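Local coordinates for chitin oligosaccharide binding protein NagB2 (Paenibacillus sp. FPU-7, PDB 7EHU) that binds chitin oligosaccharides built of N-acetylglucosamine units, probably as the extracellular solute-binding component that supplies a membrane transporter, at residues F94-G99 with Q103-A108; V79-E84 with K89-F94; H36-D41 with N316-S321. All coordinates share one frame; numbering follows the deposited sequence.

How the contacts relate
All three contacts converge on one sheet, in which strand 93-97 runs antiparallel to strand 309-320. Contacts 1 and 2 share Phe94 and follow one another along the chain, and both are nested inside the long loop closed by contact 3; their centres lie about 10 Å apart. Backbone bonds tie them to contact 3: Leu96 N lies 2.8 Å from Gly317 O, and Phe94 O lies 2.9 Å from Gly319 N. Contacts 1 and 3, with centres about 13 Å apart, both touch the middle sugar (chain C) of the bound glycan, through Phe97 and Asn316. Contact 2 belongs to the helix-and-strand framework behind these ligand-facing residues.

Contact 1 (F94-G99 with Q103-A108); sequences FNLFGG and QNYAKA. With NAG (2-acetamido-2-deoxy-beta-D-glucopyranose), chain B; NAG (2-acetamido-2-deoxy-beta-D-glucopyranose), chain C.
Leu96 and Tyr105 meet where strand 93-97 turns into helix 100-107, a strand-to-helix connection in an alpha/beta lobe of this solute-binding protein. One methyl does the touching: Leu96 CD1 lies 3.8 Å from Tyr105 CD2. It sits at the edge of the phenol ring, near the ring plane, so this is not packing over a face. The leucine and the tyrosine run antiparallel alongside each other, the methyl meeting the ring's flank. With CG anti to the backbone nitrogen (chi1 175°), Leu96 sends its branched end closer to the helix than its CB direction alone would bring it. Tyr105 also packs on Lys82 and Met85 of helix 73-86, which places this small apolar contact beside a second helix.

Beyond Leu96, the chain passes through two glycines. Gly99, with a phi of 75°, is the N-cap of the following helix, and its carbonyl oxygen accepts a bond from Gln103 N at 2.9 Å. The N-H points almost straight at the acceptor, with an angle of 169°. The Gln103 side chain, extended beyond CG, runs beside the same peptide group, with NE2 3.5 Å from Gly99 C. That approach is a van der Waals contact, and the side chain lies at the exposed margin. A further tie across the turn comes from Thr102 OG1, which is hydrogen-bonded to Phe97 O.

The Phe97 ring turns from the helix into the glycan pocket, where Arg77 makes a cation-pi contact with it. It reaches the glycosidic junction between two sugars. O4 of the chain C sugar approaches near the ring plane, whereas O7 of the chain B acetamido group comes in obliquely. Both oxygens converge on one ring atom: Phe97 CZ is 3.3 Å from O7 of chain B and 3.4 Å from O4 of chain C.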
loop_
_atom_site.group_PDB
_atom_site.type_symbol
_atom_site.label_atom_id
_atom_site.label_comp_id
_atom_site.label_asym_id
_atom_site.label_seq_id
_atom_site.Cartn_x
_atom_site.Cartn_y
_atom_site.Cartn_z
ATOM N N PHE A 94 -2.872 5.270 -16.091
ATOM C CA PHE A 94 -3.501 5.459 -14.784
ATOM C C PHE A 94 -2.826 4.630 -13.706
ATOM O O PHE A 94 -2.442 3.480 -13.935
ATOM C CB PHE A 94 -5.008 5.095 -14.809
ATOM C CG PHE A 94 -5.299 3.862 -15.620
ATOM C CD1 PHE A 94 -5.238 2.598 -15.062
ATOM C CD2 PHE A 94 -5.587 3.961 -16.975
ATOM C CE1 PHE A 94 -5.422 1.474 -15.842
ATOM C CE2 PHE A 94 -5.798 2.845 -17.748
ATOM C CZ PHE A 94 -5.736 1.603 -17.181
ATOM N N ASN A 95 -2.765 5.192 -12.505
ATOM C CA ASN A 95 -2.340 4.426 -11.347
ATOM C C ASN A 95 -3.334 3.283 -11.122
ATOM O O ASN A 95 -4.553 3.491 -11.085
ATOM C CB ASN A 95 -2.271 5.335 -10.125
ATOM C CG ASN A 95 -1.784 4.600 -8.897
ATOM O OD1 ASN A 95 -2.563 4.036 -8.137
ATOM N ND2 ASN A 95 -0.486 4.621 -8.678
ATOM N N LEU A 96 -2.804 2.072 -10.979
ATOM C CA LEU A 96 -3.552 0.829 -10.982
ATOM C C LEU A 96 -2.997 -0.100 -9.913
ATOM O O LEU A 96 -1.781 -0.167 -9.704
ATOM C CB LEU A 96 -3.367 0.145 -12.341
ATOM C CG LEU A 96 -3.963 -1.244 -12.530
ATOM C CD1 LEU A 96 -5.482 -1.214 -12.500
ATOM C CD2 LEU A 96 -3.482 -1.853 -13.860
ATOM N N PHE A 97 -3.878 -0.869 -9.261
ATOM C CA PHE A 97 -3.467 -1.908 -8.329
ATOM C C PHE A 97 -3.533 -3.285 -8.977
ATOM O O PHE A 97 -4.489 -3.606 -9.690
ATOM C CB PHE A 97 -4.327 -1.894 -7.060
ATOM C CG PHE A 97 -3.884 -0.822 -6.107
ATOM C CD1 PHE A 97 -4.316 0.490 -6.270
ATOM C CD2 PHE A 97 -2.961 -1.088 -5.090
ATOM C CE1 PHE A 97 -3.858 1.503 -5.448
ATOM C CE2 PHE A 97 -2.493 -0.086 -4.266
ATOM C CZ PHE A 97 -2.934 1.215 -4.438
ATOM N N GLY A 98 -2.552 -4.120 -8.637
ATOM C CA GLY A 98 -2.537 -5.507 -9.028
ATOM C C GLY A 98 -3.607 -6.294 -8.297
ATOM O O GLY A 98 -4.317 -5.801 -7.412
ATOM N N GLY A 99 -3.707 -7.564 -8.663
ATOM C CA GLY A 99 -4.683 -8.437 -8.056
ATOM C C GLY A 99 -6.076 -8.163 -8.569
ATOM O O GLY A 99 -6.260 -7.933 -9.769
ATOM N N GLN A 103 -7.372 -7.809 -12.394
ATOM C CA GLN A 103 -8.126 -8.927 -12.943
ATOM C C GLN A 103 -9.472 -8.459 -13.473
ATOM O O GLN A 103 -9.891 -8.861 -14.559
ATOM C CB GLN A 103 -8.307 -9.971 -11.856
ATOM C CG GLN A 103 -7.000 -10.704 -11.511
ATOM C CD GLN A 103 -6.965 -11.212 -10.084
ATOM O OE1 GLN A 103 -7.999 -11.342 -9.422
ATOM N NE2 GLN A 103 -5.772 -11.516 -9.607
ATOM N N ASN A 104 -10.161 -7.601 -12.723
ATOM C CA ASN A 104 -11.457 -7.114 -13.173
ATOM C C ASN A 104 -11.331 -6.331 -14.471
ATOM O O ASN A 104 -12.073 -6.567 -15.424
ATOM C CB ASN A 104 -12.087 -6.242 -12.091
ATOM C CG ASN A 104 -12.578 -7.043 -10.905
ATOM O OD1 ASN A 104 -12.564 -8.270 -10.920
ATOM N ND2 ASN A 104 -13.014 -6.350 -9.860
ATOM N N TYR A 105 -10.394 -5.392 -14.534
ATOM C CA TYR A 105 -10.310 -4.529 -15.697
ATOM C C TYR A 105 -9.768 -5.281 -16.904
ATOM O O TYR A 105 -10.160 -4.983 -18.032
ATOM C CB TYR A 105 -9.499 -3.273 -15.371
ATOM C CG TYR A 105 -10.029 -2.460 -14.210
ATOM C CD1 TYR A 105 -11.392 -2.380 -13.939
ATOM C CD2 TYR A 105 -9.172 -1.743 -13.396
ATOM C CE1 TYR A 105 -11.860 -1.631 -12.877
ATOM C CE2 TYR A 105 -9.634 -0.972 -12.336
ATOM C CZ TYR A 105 -10.981 -0.929 -12.082
ATOM O OH TYR A 105 -11.486 -0.167 -11.055
ATOM N N ALA A 106 -8.855 -6.225 -16.683
ATOM C CA ALA A 106 -8.345 -7.036 -17.779
ATOM C C ALA A 106 -9.434 -7.937 -18.348
ATOM O O ALA A 106 -9.577 -8.051 -19.566
ATOM C CB ALA A 106 -7.157 -7.867 -17.320
ATOM N N LYS A 107 -10.217 -8.579 -17.475
ATOM C CA LYS A 107 -11.330 -9.401 -17.935
ATOM C C LYS A 107 -12.306 -8.608 -18.782
ATOM O O LYS A 107 -12.907 -9.143 -19.724
ATOM C CB LYS A 107 -12.152 -9.903 -16.751
ATOM C CG LYS A 107 -12.980 -11.095 -17.187
ATOM C CD LYS A 107 -14.168 -11.261 -16.383
ATOM C CE LYS A 107 -15.164 -12.351 -16.570
ATOM N NZ LYS A 107 -15.501 -12.220 -15.089
ATOM N N ALA A 108 -12.567 -7.368 -18.377
ATOM C CA ALA A 108 -13.488 -6.494 -19.079
ATOM C C ALA A 108 -12.898 -5.970 -20.373
ATOM O O ALA A 108 -13.607 -5.309 -21.139
ATOM C CB ALA A 108 -13.883 -5.329 -18.170
HETATM C C1 NAG B . -2.039 1.469 -0.655
HETATM C C2 NAG B . -3.513 1.172 -0.791
HETATM C C3 NAG B . -3.887 -0.078 0.004
HETATM C C4 NAG B . -2.994 -1.247 -0.399
HETATM C C5 NAG B . -1.524 -0.858 -0.275
HETATM C C6 NAG B . -0.574 -1.934 -0.759
HETATM C C7 NAG B . -5.096 2.985 -1.249
HETATM C C8 NAG B . -5.906 4.109 -0.663
HETATM N N2 NAG B . -4.337 2.300 -0.391
HETATM O O3 NAG B . -5.256 -0.369 -0.246
HETATM O O4 NAG B . -3.207 -2.385 0.432
HETATM O O5 NAG B . -1.280 0.328 -1.047
HETATM O O6 NAG B . -0.786 -2.250 -2.126
HETATM O O7 NAG B . -5.139 2.701 -2.447
HETATM C C1 NAG C . 1.398 4.970 -2.641
HETATM C C2 NAG C . 1.641 3.488 -2.868
HETATM C C3 NAG C . 0.342 2.697 -2.743
HETATM C C4 NAG C . -0.424 3.067 -1.481
HETATM C C5 NAG C . -0.572 4.581 -1.424
HETATM C C6 NAG C . -1.261 5.094 -0.185
HETATM C C7 NAG C . 3.515 3.032 -4.428
HETATM C C8 NAG C . 3.889 2.874 -5.867
HETATM N N2 NAG C . 2.218 3.272 -4.188
HETATM O O3 NAG C . 0.681 1.319 -2.762
HETATM O O4 NAG C . -1.733 2.509 -1.541
HETATM O O5 NAG C . 0.735 5.169 -1.437
HETATM O O6 NAG C . -1.445 6.504 -0.253
HETATM O O7 NAG C . 4.345 2.925 -3.530
#

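Contact 2 (V79-E84 with K89-F94); sequences VKLKAE and KPPQIF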
loop_
_atom_site.group_PDB
_atom_site.type_symbol
_atom_site.label_atom_id
_atom_site.label_comp_id
_atom_site.label_asym_id
_atom_site.label_seq_id
_atom_site.Cartn_x
_atom_site.Cartn_y
_atom_site.Cartn_z
ATOM N N VAL A 79 -13.503 5.178 -6.651
ATOM C CA VAL A 79 -14.606 5.936 -7.243
ATOM C C VAL A 79 -14.324 6.260 -8.708
ATOM O O VAL A 79 -15.049 5.803 -9.600
ATOM C CB VAL A 79 -14.915 7.209 -6.422
ATOM C CG1 VAL A 79 -16.090 7.981 -7.025
ATOM C CG2 VAL A 79 -15.192 6.860 -4.954
ATOM N N LYS A 80 -13.293 7.067 -8.973
ATOM C CA LYS A 80 -13.124 7.670 -10.298
ATOM C C LYS A 80 -12.692 6.641 -11.340
ATOM O O LYS A 80 -13.349 6.483 -12.377
ATOM C CB LYS A 80 -12.160 8.859 -10.245
ATOM C CG LYS A 80 -12.268 9.769 -11.456
ATOM C CD LYS A 80 -11.352 10.981 -11.357
ATOM C CE LYS A 80 -11.670 12.014 -12.412
ATOM N NZ LYS A 80 -10.768 13.199 -12.361
ATOM N N LEU A 81 -11.561 5.959 -11.125
ATOM C CA LEU A 81 -11.143 4.975 -12.122
ATOM C C LEU A 81 -12.165 3.848 -12.217
ATOM O O LEU A 81 -12.428 3.328 -13.305
ATOM C CB LEU A 81 -9.775 4.427 -11.767
ATOM C CG LEU A 81 -9.176 3.450 -12.781
ATOM C CD1 LEU A 81 -8.939 4.130 -14.115
ATOM C CD2 LEU A 81 -7.880 2.850 -12.241
ATOM N N LYS A 82 -12.757 3.465 -11.083
ATOM C CA LYS A 82 -13.790 2.427 -11.093
ATOM C C LYS A 82 -14.928 2.805 -12.037
ATOM O O LYS A 82 -15.382 1.989 -12.855
ATOM C CB LYS A 82 -14.303 2.205 -9.666
ATOM C CG LYS A 82 -15.301 1.055 -9.535
ATOM C CD LYS A 82 -15.785 0.865 -8.094
ATOM C CE LYS A 82 -14.723 0.255 -7.183
ATOM N NZ LYS A 82 -15.093 0.341 -5.717
ATOM N N ALA A 83 -15.392 4.053 -11.946
ATOM C CA ALA A 83 -16.508 4.505 -12.767
ATOM C C ALA A 83 -16.108 4.607 -14.229
ATOM O O ALA A 83 -16.891 4.266 -15.121
ATOM C CB ALA A 83 -16.989 5.859 -12.250
ATOM N N GLU A 84 -14.899 5.086 -14.499
ATOM C CA GLU A 84 -14.411 5.184 -15.866
ATOM C C GLU A 84 -14.281 3.807 -16.508
ATOM O O GLU A 84 -14.655 3.612 -17.678
ATOM C CB GLU A 84 -13.070 5.905 -15.837
ATOM C CG GLU A 84 -13.193 7.392 -15.590
ATOM C CD GLU A 84 -11.910 8.037 -15.094
ATOM O OE1 GLU A 84 -11.863 9.289 -15.093
ATOM O OE2 GLU A 84 -10.961 7.331 -14.660
ATOM N N LYS A 89 -14.166 3.648 -20.484
ATOM C CA LYS A 89 -13.469 4.876 -20.872
ATOM C C LYS A 89 -12.419 5.253 -19.830
ATOM O O LYS A 89 -12.432 6.355 -19.293
ATOM C CB LYS A 89 -14.483 6.013 -21.063
ATOM C CG LYS A 89 -15.393 5.837 -22.281
ATOM C CD LYS A 89 -16.310 7.027 -22.478
ATOM C CE LYS A 89 -16.972 7.007 -23.853
ATOM N NZ LYS A 89 -17.926 8.091 -24.055
ATOM N N PRO A 90 -11.472 4.373 -19.524
ATOM C CA PRO A 90 -10.399 4.785 -18.602
ATOM C C PRO A 90 -9.520 5.845 -19.238
ATOM O O PRO A 90 -9.499 6.003 -20.466
ATOM C CB PRO A 90 -9.595 3.492 -18.390
ATOM C CG PRO A 90 -9.815 2.704 -19.659
ATOM C CD PRO A 90 -11.253 3.009 -20.050
ATOM N N PRO A 91 -8.741 6.560 -18.437
ATOM C CA PRO A 91 -7.655 7.377 -18.991
ATOM C C PRO A 91 -6.688 6.498 -19.775
ATOM O O PRO A 91 -6.664 5.275 -19.643
ATOM C CB PRO A 91 -6.972 7.928 -17.734
ATOM C CG PRO A 91 -7.949 7.773 -16.641
ATOM C CD PRO A 91 -8.699 6.521 -16.963
ATOM N N GLN A 92 -5.832 7.141 -20.564
ATOM C CA GLN A 92 -4.851 6.390 -21.335
ATOM C C GLN A 92 -3.805 5.732 -20.438
ATOM O O GLN A 92 -3.346 4.622 -20.735
ATOM C CB GLN A 92 -4.176 7.305 -22.358
ATOM C CG GLN A 92 -5.029 7.661 -23.569
ATOM C CD GLN A 92 -5.862 8.903 -23.384
ATOM O OE1 GLN A 92 -6.027 9.436 -22.284
ATOM N NE2 GLN A 92 -6.290 9.459 -24.495
ATOM N N ILE A 93 -3.408 6.421 -19.357
ATOM C CA ILE A 93 -2.411 5.974 -18.388
ATOM C C ILE A 93 -2.992 6.236 -17.009
ATOM O O ILE A 93 -3.554 7.309 -16.776
ATOM C CB ILE A 93 -1.085 6.763 -18.523
ATOM C CG1 ILE A 93 -0.496 6.643 -19.928
ATOM C CG2 ILE A 93 -0.087 6.277 -17.470
ATOM C CD1 ILE A 93 0.565 7.702 -20.230
ATOM N N PHE A 94 -2.872 5.270 -16.091
ATOM C CA PHE A 94 -3.501 5.459 -14.784
ATOM C C PHE A 94 -2.826 4.630 -13.706
ATOM O O PHE A 94 -2.442 3.480 -13.935
ATOM C CB PHE A 94 -5.008 5.095 -14.809
ATOM C CG PHE A 94 -5.299 3.862 -15.620
ATOM C CD1 PHE A 94 -5.238 2.598 -15.062
ATOM C CD2 PHE A 94 -5.587 3.961 -16.975
ATOM C CE1 PHE A 94 -5.422 1.474 -15.842
ATOM C CE2 PHE A 94 -5.798 2.845 -17.748
ATOM C CZ PHE A 94 -5.736 1.603 -17.181
#
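Leu81 projects from helix 73-86 onto the ring of Phe94, and both of its methyl groups take part. CD1 lies over one face of the ring, 3.9 Å from Phe94 CG, while CD2 lies 3.9 Å from Phe94 CD1. The leucine side chain lies nearly perpendicular to that of Phe94. A chi1 of 40° carries the phenylalanine ring toward the helix, and a chi2 of 87° turns one face to Leu81. Leu81 CD1 also reaches the next apolar group, 3.7 Å from Pro91 CD, and Met85 of the same helix adds to the cover on Phe94.

Farther out, Pro91 CD is the meeting point of the apolar centre and a carboxylate: besides Leu81 CD1 it touches Glu84 OE2, which comes within 3.3 Å of it at the end of an extended chain. The charge is met elsewhere, since Glu84 OE1 forms a salt bridge with Arg35 on strand 30-36. At the margin the backbone closes the turn: Lys89 N donates to Glu84 O over 2.8 Å with an N-H...O angle of 165°.

The segments 79-84 and 89-94 thus form the return from helix to strand in a beta-alpha-beta crossover. Strand 64-70, helix 73-86 and strand 93-97 make the unit, with strand 30-36 lying parallel between the two strands, as in the Rossmann-like sheets of periplasmic-binding-protein folds.

Contact 3 (H36-D41 with N316-S321); sequences HINVRD and NGYGFS. With NAG (2-acetamido-2-deoxy-beta-D-glucopyranose), chain C; NAG (2-acetamido-2-deoxy-beta-D-glucopyranose), chain D.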
loop_
_atom_site.group_PDB
_atom_site.type_symbol
_atom_site.label_atom_id
_atom_site.label_comp_id
_atom_site.label_asym_id
_atom_site.label_seq_id
_atom_site.Cartn_x
_atom_site.Cartn_y
_atom_site.Cartn_z
ATOM N N HIS A 36 -2.753 10.091 -11.931
ATOM C CA HIS A 36 -1.796 9.753 -10.892
ATOM C C HIS A 36 -2.395 10.148 -9.548
ATOM O O HIS A 36 -3.402 10.870 -9.474
ATOM C CB HIS A 36 -0.462 10.463 -11.113
ATOM C CG HIS A 36 -0.545 11.933 -10.921
ATOM N ND1 HIS A 36 -0.339 12.534 -9.695
ATOM C CD2 HIS A 36 -0.838 12.933 -11.787
ATOM C CE1 HIS A 36 -0.498 13.835 -9.825
ATOM N NE2 HIS A 36 -0.786 14.106 -11.080
ATOM N N ILE A 37 -1.769 9.671 -8.476
ATOM C CA ILE A 37 -2.262 9.865 -7.116
ATOM C C ILE A 37 -1.345 10.770 -6.294
ATOM O O ILE A 37 -1.510 10.871 -5.071
ATOM C CB ILE A 37 -2.512 8.514 -6.418
ATOM C CG1 ILE A 37 -1.228 7.667 -6.353
ATOM C CG2 ILE A 37 -3.632 7.757 -7.112
ATOM C CD1 ILE A 37 -1.368 6.474 -5.435
ATOM N N ASN A 38 -0.408 11.462 -6.929
ATOM C CA ASN A 38 0.616 12.229 -6.205
ATOM C C ASN A 38 0.187 13.666 -5.941
ATOM O O ASN A 38 0.800 14.621 -6.424
ATOM C CB ASN A 38 1.922 12.157 -6.970
ATOM C CG ASN A 38 2.380 10.752 -7.116
ATOM O OD1 ASN A 38 2.488 10.041 -6.108
ATOM N ND2 ASN A 38 2.589 10.306 -8.345
ATOM N N VAL A 39 -0.879 13.797 -5.135
ATOM C CA VAL A 39 -1.550 15.074 -4.900
ATOM C C VAL A 39 -1.151 15.749 -3.589
ATOM O O VAL A 39 -1.280 16.969 -3.465
ATOM C CB VAL A 39 -3.090 14.946 -4.990
ATOM C CG1 VAL A 39 -3.506 14.471 -6.357
ATOM C CG2 VAL A 39 -3.658 14.050 -3.898
ATOM N N ARG A 40 -0.727 14.985 -2.582
ATOM C CA ARG A 40 -0.454 15.577 -1.278
ATOM C C ARG A 40 0.910 16.263 -1.276
ATOM O O ARG A 40 1.786 15.952 -2.087
ATOM C CB ARG A 40 -0.479 14.508 -0.183
ATOM C CG ARG A 40 -1.828 13.811 -0.003
ATOM C CD ARG A 40 -1.781 12.809 1.175
ATOM N NE ARG A 40 -3.032 12.073 1.393
ATOM C CZ ARG A 40 -3.235 10.768 1.172
ATOM N NH1 ARG A 40 -2.281 9.966 0.714
ATOM N NH2 ARG A 40 -4.418 10.255 1.442
ATOM N N ASP A 41 1.084 17.202 -0.341
ATOM C CA ASP A 41 2.352 17.922 -0.247
ATOM C C ASP A 41 3.521 16.958 -0.063
ATOM O O ASP A 41 4.622 17.177 -0.594
ATOM C CB ASP A 41 2.315 18.926 0.911
ATOM C CG ASP A 41 1.275 20.012 0.728
ATOM O OD1 ASP A 41 0.976 20.721 1.726
ATOM O OD2 ASP A 41 0.764 20.162 -0.402
ATOM N N ASN A 316 1.458 -1.687 -6.940
ATOM C CA ASN A 316 0.913 -0.424 -7.417
ATOM C C ASN A 316 1.836 0.199 -8.443
ATOM O O ASN A 316 3.055 0.269 -8.245
ATOM C CB ASN A 316 0.685 0.529 -6.237
ATOM C CG ASN A 316 -0.042 1.810 -6.634
ATOM O OD1 ASN A 316 0.453 2.918 -6.407
ATOM N ND2 ASN A 316 -1.218 1.668 -7.252
ATOM N N GLY A 317 1.257 0.631 -9.548
ATOM C CA GLY A 317 2.015 1.284 -10.594
ATOM C C GLY A 317 1.093 1.764 -11.679
ATOM O O GLY A 317 -0.053 2.082 -11.379
ATOM N N TYR A 318 1.552 1.822 -12.923
ATOM C CA TYR A 318 0.732 2.316 -14.029
ATOM C C TYR A 318 0.220 1.154 -14.878
ATOM O O TYR A 318 0.948 0.200 -15.191
ATOM C CB TYR A 318 1.527 3.313 -14.885
ATOM C CG TYR A 318 1.724 4.602 -14.134
ATOM C CD1 TYR A 318 0.648 5.439 -13.874
ATOM C CD2 TYR A 318 2.969 4.972 -13.617
ATOM C CE1 TYR A 318 0.807 6.605 -13.136
ATOM C CE2 TYR A 318 3.134 6.132 -12.890
ATOM C CZ TYR A 318 2.057 6.937 -12.650
ATOM O OH TYR A 318 2.161 8.075 -11.888
ATOM N N GLY A 319 -1.060 1.276 -15.240
ATOM C CA GLY A 319 -1.656 0.517 -16.313
ATOM C C GLY A 319 -2.090 1.454 -17.433
ATOM O O GLY A 319 -2.050 2.689 -17.300
ATOM N N PHE A 320 -2.523 0.845 -18.537
ATOM C CA PHE A 320 -2.717 1.551 -19.793
ATOM C C PHE A 320 -4.010 1.099 -20.441
ATOM O O PHE A 320 -4.352 -0.082 -20.403
ATOM C CB PHE A 320 -1.503 1.319 -20.713
ATOM C CG PHE A 320 -0.218 1.654 -20.012
ATOM C CD1 PHE A 320 0.239 2.959 -19.982
ATOM C CD2 PHE A 320 0.459 0.691 -19.281
ATOM C CE1 PHE A 320 1.364 3.300 -19.266
ATOM C CE2 PHE A 320 1.592 1.024 -18.557
ATOM C CZ PHE A 320 2.057 2.328 -18.563
ATOM N N SER A 321 -4.745 2.040 -21.024
ATOM C CA SER A 321 -5.981 1.665 -21.696
ATOM C C SER A 321 -5.682 0.764 -22.890
ATOM O O SER A 321 -4.710 0.970 -23.615
ATOM C CB SER A 321 -6.714 2.921 -22.153
ATOM O OG SER A 321 -7.861 2.526 -22.875
HETATM C C1 NAG C . 1.398 4.970 -2.641
HETATM C C2 NAG C . 1.641 3.488 -2.868
HETATM C C3 NAG C . 0.342 2.697 -2.743
HETATM C C4 NAG C . -0.424 3.067 -1.481
HETATM C C5 NAG C . -0.572 4.581 -1.424
HETATM C C6 NAG C . -1.261 5.094 -0.185
HETATM C C7 NAG C . 3.515 3.032 -4.428
HETATM C C8 NAG C . 3.889 2.874 -5.867
HETATM N N2 NAG C . 2.218 3.272 -4.188
HETATM O O3 NAG C . 0.681 1.319 -2.762
HETATM O O4 NAG C . -1.733 2.509 -1.541
HETATM O O5 NAG C . 0.735 5.169 -1.437
HETATM O O6 NAG C . -1.445 6.504 -0.253
HETATM O O7 NAG C . 4.345 2.925 -3.530
HETATM C C1 NAG D . 4.842 8.940 -2.247
HETATM C C2 NAG D . 3.685 8.887 -1.233
HETATM C C3 NAG D . 3.031 7.511 -1.227
HETATM C C4 NAG D . 2.803 6.970 -2.634
HETATM C C5 NAG D . 4.021 7.192 -3.518
HETATM C C6 NAG D . 3.793 6.803 -4.957
HETATM C C7 NAG D . 3.893 10.268 0.816
HETATM C C8 NAG D . 4.552 10.363 2.168
HETATM N N2 NAG D . 4.197 9.183 0.096
HETATM O O1 NAG D . 5.350 10.225 -2.341
HETATM O O3 NAG D . 1.815 7.603 -0.486
HETATM O O4 NAG D . 2.690 5.550 -2.553
HETATM O O5 NAG D . 4.386 8.573 -3.503
HETATM O O6 NAG D . 2.582 7.339 -5.461
HETATM O O7 NAG D . 3.099 11.118 0.408
HETATM O O HOH W 1 0.311 7.734 -9.588
HETATM O O HOH W 2 4.293 8.372 -10.221
#
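His36 and Tyr318 mark the closest backbone approach, 8.5 Å between their CA atoms, so the loop after strand 30-36 and strand 309-320 meet through side chains, water and sugar. The phenol end of Tyr318 bridges much of the gap, with its OH 3.6 Å from His36 CB. Two waters extend that reach. One is hydrogen-bonded to Tyr318 OH and accepts from Ile37 N; the other lies 2.7 Å from Tyr318 OH and makes a weak bond with Asn38 ND2. The ring of Tyr318 also stacks edge-to-face with Phe339.

On the loop side, Asn38 is the centre of an inverse gamma turn. Its backbone N-H donates to His36 ND1 at 3.0 Å, close to the imidazole plane, with a somewhat bent angle of 149° at the hydrogen. This bond couples the histidine ring to the turn that sets Asn38 against the glycan: OD1 accepts from O6 of the chain D sugar at 2.8 Å.

Asn316 serves the middle sugar. Its OD1 accepts the acetamido N2-H of the chain C sugar at 2.9 Å, in a nearly straight bond of 166°. Ile37 comes from the opposite direction, placing CD1 4.1 Å from the same OD1. Arg40, in a salt bridge with Asp73, borders this sugar near O6.

The Asn316 amide is held from behind: ND2 donates to Asn95 OD1 on the neighbouring strand, with a weak second bond to Leu96 O, which sets the amide with OD1 facing the ligand. An acceptor held in this way suits an N-acetylated sugar, whose amide N-H it takes up; the contact is therefore consistent with recognition of chitin units by their acetamido groups.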